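Local atomic coordinates of Alpha/beta hydrolase fold-3 domain-containing protein (Enterococcus faecalis, PDB entry 2QRU), a protein that is of unknown function but adopts the alpha/beta-hydrolase fold and is probably a hydrolase. Residues C213-V224 with T240-F251. Residues are numbered along the deposited sequence; the frame is centred on the assembly and turned at random.
Sequences CFSTASSSDEEV and TFKAVYYLEHDF. With PO4 (phosphate ion), chain B.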
loop_
_atom_site.group_PDB
_atom_site.type_symbol
_atom_site.label_atom_id
_atom_site.label_comp_id
_atom_site.label_asym_id
_atom_site.label_seq_id
_atom_site.Cartn_x
_atom_site.Cartn_y
_atom_site.Cartn_z
ATOM N N CYS A 213 4.009 -1.139 14.251
ATOM C CA CYS A 213 4.327 -1.051 12.852
ATOM C C CYS A 213 5.839 -1.243 12.605
ATOM O O CYS A 213 6.691 -0.715 13.401
ATOM C CB CYS A 213 3.851 0.324 12.350
ATOM S SG CYS A 213 4.275 0.576 10.585
ATOM N N PHE A 214 6.167 -2.020 11.574
ATOM C CA PHE A 214 7.539 -2.084 11.033
ATOM C C PHE A 214 7.576 -1.207 9.802
ATOM O O PHE A 214 6.821 -1.427 8.831
ATOM C CB PHE A 214 7.915 -3.506 10.649
ATOM C CG PHE A 214 9.320 -3.635 10.129
ATOM C CD1 PHE A 214 9.629 -3.319 8.783
ATOM C CD2 PHE A 214 10.339 -4.059 11.004
ATOM C CE1 PHE A 214 10.953 -3.464 8.315
ATOM C CE2 PHE A 214 11.674 -4.182 10.560
ATOM C CZ PHE A 214 11.987 -3.897 9.219
ATOM N N SER A 215 8.423 -0.175 9.840
ATOM C CA SER A 215 8.387 0.877 8.814
ATOM C C SER A 215 9.774 1.044 8.211
ATOM O O SER A 215 10.758 1.070 8.939
ATOM C CB SER A 215 7.989 2.216 9.456
ATOM O OG SER A 215 7.920 3.271 8.493
ATOM N N THR A 216 9.860 1.172 6.888
ATOM C CA THR A 216 11.154 1.264 6.208
ATOM C C THR A 216 11.041 2.111 4.928
ATOM O O THR A 216 10.012 2.116 4.259
ATOM C CB THR A 216 11.687 -0.165 5.871
ATOM O OG1 THR A 216 12.957 -0.070 5.210
ATOM C CG2 THR A 216 10.694 -0.929 4.944
ATOM N N ALA A 217 12.130 2.811 4.607
ATOM C CA ALA A 217 12.190 3.663 3.411
ATOM C C ALA A 217 13.629 4.031 3.191
ATOM O O ALA A 217 14.449 3.959 4.121
ATOM C CB ALA A 217 11.371 4.930 3.593
ATOM N N SER A 218 13.928 4.389 1.946
ATOM C CA SER A 218 15.264 4.796 1.564
ATOM C C SER A 218 15.482 6.284 1.788
ATOM O O SER A 218 14.637 7.109 1.400
ATOM C CB SER A 218 15.479 4.489 0.088
ATOM O OG SER A 218 16.725 5.030 -0.319
ATOM N N SER A 219 16.631 6.621 2.370
ATOM C CA SER A 219 17.052 8.029 2.534
ATOM C C SER A 219 17.067 8.802 1.226
ATOM O O SER A 219 16.805 10.014 1.209
ATOM C CB SER A 219 18.431 8.116 3.192
ATOM O OG SER A 219 19.466 7.510 2.407
ATOM N N SER A 220 17.316 8.074 0.140
ATOM C CA SER A 220 17.429 8.634 -1.210
ATOM C C SER A 220 16.117 8.647 -1.993
ATOM O O SER A 220 16.083 8.985 -3.172
ATOM C CB SER A 220 18.477 7.829 -1.970
ATOM O OG SER A 220 19.762 8.143 -1.484
ATOM N N ASP A 221 15.019 8.285 -1.316
ATOM C CA ASP A 221 13.701 8.317 -1.930
ATOM C C ASP A 221 13.349 9.720 -2.453
ATOM O O ASP A 221 13.185 10.665 -1.665
ATOM C CB ASP A 221 12.655 7.891 -0.894
ATOM C CG ASP A 221 11.328 7.471 -1.518
ATOM O OD1 ASP A 221 10.964 8.058 -2.586
ATOM O OD2 ASP A 221 10.654 6.584 -0.910
ATOM N N GLU A 222 13.173 9.815 -3.771
ATOM C CA GLU A 222 12.805 11.079 -4.430
ATOM C C GLU A 222 11.305 11.219 -4.690
ATOM O O GLU A 222 10.852 12.305 -5.093
ATOM C CB GLU A 222 13.509 11.162 -5.790
ATOM C CG GLU A 222 14.999 10.935 -5.709
ATOM C CD GLU A 222 15.775 12.214 -5.812
ATOM O OE1 GLU A 222 15.363 13.206 -5.168
ATOM O OE2 GLU A 222 16.791 12.226 -6.537
ATOM N N GLU A 223 10.550 10.145 -4.456
ATOM C CA GLU A 223 9.104 10.108 -4.736
ATOM C C GLU A 223 8.221 10.376 -3.498
ATOM O O GLU A 223 7.158 10.992 -3.611
ATOM C CB GLU A 223 8.741 8.770 -5.394
ATOM C CG GLU A 223 9.619 8.428 -6.601
ATOM C CD GLU A 223 9.156 7.207 -7.368
ATOM O OE1 GLU A 223 7.946 6.925 -7.373
ATOM O OE2 GLU A 223 10.011 6.533 -7.991
ATOM N N VAL A 224 8.662 9.907 -2.330
ATOM C CA VAL A 224 8.014 10.183 -1.051
ATOM C C VAL A 224 9.118 10.540 -0.045
ATOM O O VAL A 224 10.055 9.746 0.124
ATOM C CB VAL A 224 7.273 8.904 -0.528
ATOM C CG1 VAL A 224 6.633 9.151 0.854
ATOM C CG2 VAL A 224 6.251 8.382 -1.560
ATOM N N THR A 240 8.994 0.195 14.886
ATOM C CA THR A 240 10.382 0.169 14.459
ATOM C C THR A 240 10.496 0.886 13.109
ATOM O O THR A 240 9.658 0.685 12.220
ATOM C CB THR A 240 10.820 -1.322 14.282
ATOM O OG1 THR A 240 10.817 -1.969 15.568
ATOM C CG2 THR A 240 12.199 -1.413 13.682
ATOM N N PHE A 241 11.527 1.727 12.973
ATOM C CA PHE A 241 11.871 2.313 11.669
ATOM C C PHE A 241 13.269 1.838 11.284
ATOM O O PHE A 241 14.235 1.987 12.072
ATOM C CB PHE A 241 11.864 3.828 11.698
ATOM C CG PHE A 241 12.474 4.435 10.473
ATOM C CD1 PHE A 241 11.806 4.355 9.250
ATOM C CD2 PHE A 241 13.707 5.099 10.539
ATOM C CE1 PHE A 241 12.382 4.899 8.069
ATOM C CE2 PHE A 241 14.294 5.655 9.352
ATOM C CZ PHE A 241 13.622 5.543 8.127
ATOM N N LYS A 242 13.374 1.259 10.094
ATOM C CA LYS A 242 14.656 0.817 9.557
ATOM C C LYS A 242 14.911 1.534 8.252
ATOM O O LYS A 242 14.173 1.359 7.293
ATOM C CB LYS A 242 14.686 -0.718 9.342
ATOM C CG LYS A 242 14.504 -1.563 10.616
ATOM C CD LYS A 242 15.619 -1.267 11.568
ATOM C CE LYS A 242 15.669 -2.277 12.687
ATOM N NZ LYS A 242 17.034 -2.246 13.286
ATOM N N ALA A 243 15.931 2.378 8.215
ATOM C CA ALA A 243 16.287 3.043 6.966
ATOM C C ALA A 243 17.047 2.083 6.062
ATOM O O ALA A 243 17.765 1.189 6.541
ATOM C CB ALA A 243 17.148 4.258 7.237
ATOM N N VAL A 244 16.918 2.274 4.756
ATOM C CA VAL A 244 17.951 1.792 3.839
ATOM C C VAL A 244 18.526 3.032 3.174
ATOM O O VAL A 244 17.893 4.100 3.175
ATOM C CB VAL A 244 17.430 0.757 2.818
ATOM C CG1 VAL A 244 16.784 -0.443 3.530
ATOM C CG2 VAL A 244 16.457 1.375 1.861
ATOM N N TYR A 245 19.733 2.901 2.626
ATOM C CA TYR A 245 20.445 4.060 2.153
ATOM C C TYR A 245 20.725 3.922 0.654
ATOM O O TYR A 245 20.915 2.816 0.141
ATOM C CB TYR A 245 21.724 4.297 3.017
ATOM C CG TYR A 245 21.359 4.716 4.446
ATOM C CD1 TYR A 245 20.960 6.023 4.727
ATOM C CD2 TYR A 245 21.355 3.801 5.493
ATOM C CE1 TYR A 245 20.581 6.419 6.026
ATOM C CE2 TYR A 245 20.992 4.189 6.795
ATOM C CZ TYR A 245 20.602 5.497 7.046
ATOM O OH TYR A 245 20.219 5.887 8.325
ATOM N N TYR A 246 20.665 5.042 -0.051
ATOM C CA TYR A 246 21.183 5.110 -1.420
ATOM C C TYR A 246 20.381 4.331 -2.478
ATOM O O TYR A 246 20.853 4.157 -3.600
ATOM C CB TYR A 246 22.697 4.763 -1.431
ATOM C CG TYR A 246 23.509 5.807 -0.681
ATOM C CD1 TYR A 246 23.475 7.152 -1.084
ATOM C CD2 TYR A 246 24.272 5.472 0.444
ATOM C CE1 TYR A 246 24.200 8.146 -0.405
ATOM C CE2 TYR A 246 25.001 6.457 1.146
ATOM C CZ TYR A 246 24.954 7.794 0.710
ATOM O OH TYR A 246 25.660 8.790 1.360
ATOM N N LEU A 247 19.163 3.895 -2.137
ATOM C CA LEU A 247 18.301 3.185 -3.080
ATOM C C LEU A 247 17.148 4.038 -3.560
ATOM O O LEU A 247 16.720 4.962 -2.852
ATOM C CB LEU A 247 17.717 1.911 -2.459
ATOM C CG LEU A 247 18.690 0.790 -2.149
ATOM C CD1 LEU A 247 17.973 -0.403 -1.569
ATOM C CD2 LEU A 247 19.492 0.400 -3.414
ATOM N N GLU A 248 16.634 3.697 -4.743
ATOM C CA GLU A 248 15.434 4.328 -5.299
ATOM C C GLU A 248 14.221 3.989 -4.443
ATOM O O GLU A 248 14.197 2.962 -3.752
ATOM C CB GLU A 248 15.189 3.842 -6.729
ATOM C CG GLU A 248 13.980 4.478 -7.464
ATOM C CD GLU A 248 12.810 3.478 -7.722
ATOM O OE1 GLU A 248 13.049 2.456 -8.427
ATOM O OE2 GLU A 248 11.659 3.744 -7.296
ATOM N N HIS A 249 13.230 4.881 -4.498
ATOM C CA HIS A 249 11.933 4.700 -3.842
ATOM C C HIS A 249 11.454 3.244 -3.709
ATOM O O HIS A 249 11.264 2.726 -2.582
ATOM C CB HIS A 249 10.887 5.540 -4.599
ATOM C CG HIS A 249 9.474 5.350 -4.127
ATOM N ND1 HIS A 249 9.067 5.663 -2.851
ATOM C CD2 HIS A 249 8.371 4.899 -4.774
ATOM C CE1 HIS A 249 7.776 5.417 -2.731
ATOM N NE2 HIS A 249 7.332 4.944 -3.882
ATOM N N ASP A 250 11.229 2.584 -4.851
ATOM C CA ASP A 250 10.453 1.342 -4.819
ATOM C C ASP A 250 11.356 0.148 -4.665
ATOM O O ASP A 250 11.424 -0.711 -5.556
ATOM C CB ASP A 250 9.584 1.205 -6.086
ATOM C CG ASP A 250 8.539 0.092 -5.969
ATOM O OD1 ASP A 250 8.132 -0.312 -4.846
ATOM O OD2 ASP A 250 8.098 -0.387 -7.024
ATOM N N PHE A 251 12.073 0.075 -3.546
ATOM C CA PHE A 251 13.153 -0.932 -3.501
ATOM C C PHE A 251 12.689 -2.391 -3.376
ATOM O O PHE A 251 13.523 -3.312 -3.500
ATOM C CB PHE A 251 14.241 -0.582 -2.484
ATOM C CG PHE A 251 13.739 -0.480 -1.062
ATOM C CD1 PHE A 251 13.480 -1.637 -0.359
ATOM C CD2 PHE A 251 13.558 0.771 -0.440
ATOM C CE1 PHE A 251 13.032 -1.572 0.984
ATOM C CE2 PHE A 251 13.138 0.827 0.897
ATOM C CZ PHE A 251 12.887 -0.334 1.591
HETATM P P PO4 B . 4.176 4.129 -5.887
HETATM O O1 PO4 B . 4.743 5.388 -5.249
HETATM O O2 PO4 B . 4.013 4.394 -7.379
HETATM O O3 PO4 B . 5.166 2.965 -5.784
HETATM O O4 PO4 B . 2.872 3.786 -5.185
HETATM O O HOH W 1 11.972 4.212 -0.137
HETATM O O HOH W 2 13.664 7.562 -5.592
#
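Asp221 and His249 meet in the loops that follow strands 213-218 and 240-244. His249 ND1 gives an almost straight hydrogen bond (179°) to Asp221 OD2, 2.7 Å away; the oxygen lies in the imidazole plane and is approached on its syn side, although carboxylate and ring are turned 53° apart. Asp221 OD1 accepts from Glu223 N, an Asx turn, and from Val224 N, an Asx motif; the two bonds limit the rotation of the carboxylate. A water donates to Asp221 OD2 and His249 O and accepts from Ser218 N; a second bridges Glu222 N and His249 N.

Glu223 CB sits over one face of the His249 ring, a CH-pi contact 3.9 Å from its centroid, and Val224 CG2 comes within 3.5 Å of His249 CE1. The His249 side chain runs alongside that of Asp221, its chi1 of 174° placing CG opposite the backbone N, and NE2 bonds phosphate O1 at 3.0 Å and also Ser104 OG.

Behind the loops the strands run parallel, joined through helix 227-235 as a beta-alpha-beta unit at the sheet edge. Backbone bonds pair Cys213 O with Thr240 N, Ser215 with Thr240 and Lys242, and Ser219 N with Val244 O. Thr216 OG1 donates to Lys242 O at 2.8 Å, while Ala217 N is left buried without a partner. Ser218 OG accepts from Ser220 N, an ST turn within its own loop, and donates to Leu247 O across the contact.

The His-carboxylate pair, with Ser104 on a probable nucleophile elbow, is consistent with a Ser-His-Asp triad; the phosphate, also held by Gly36, Gly37 and Ala105 backbone N atoms, probably occupies its oxyanion hole.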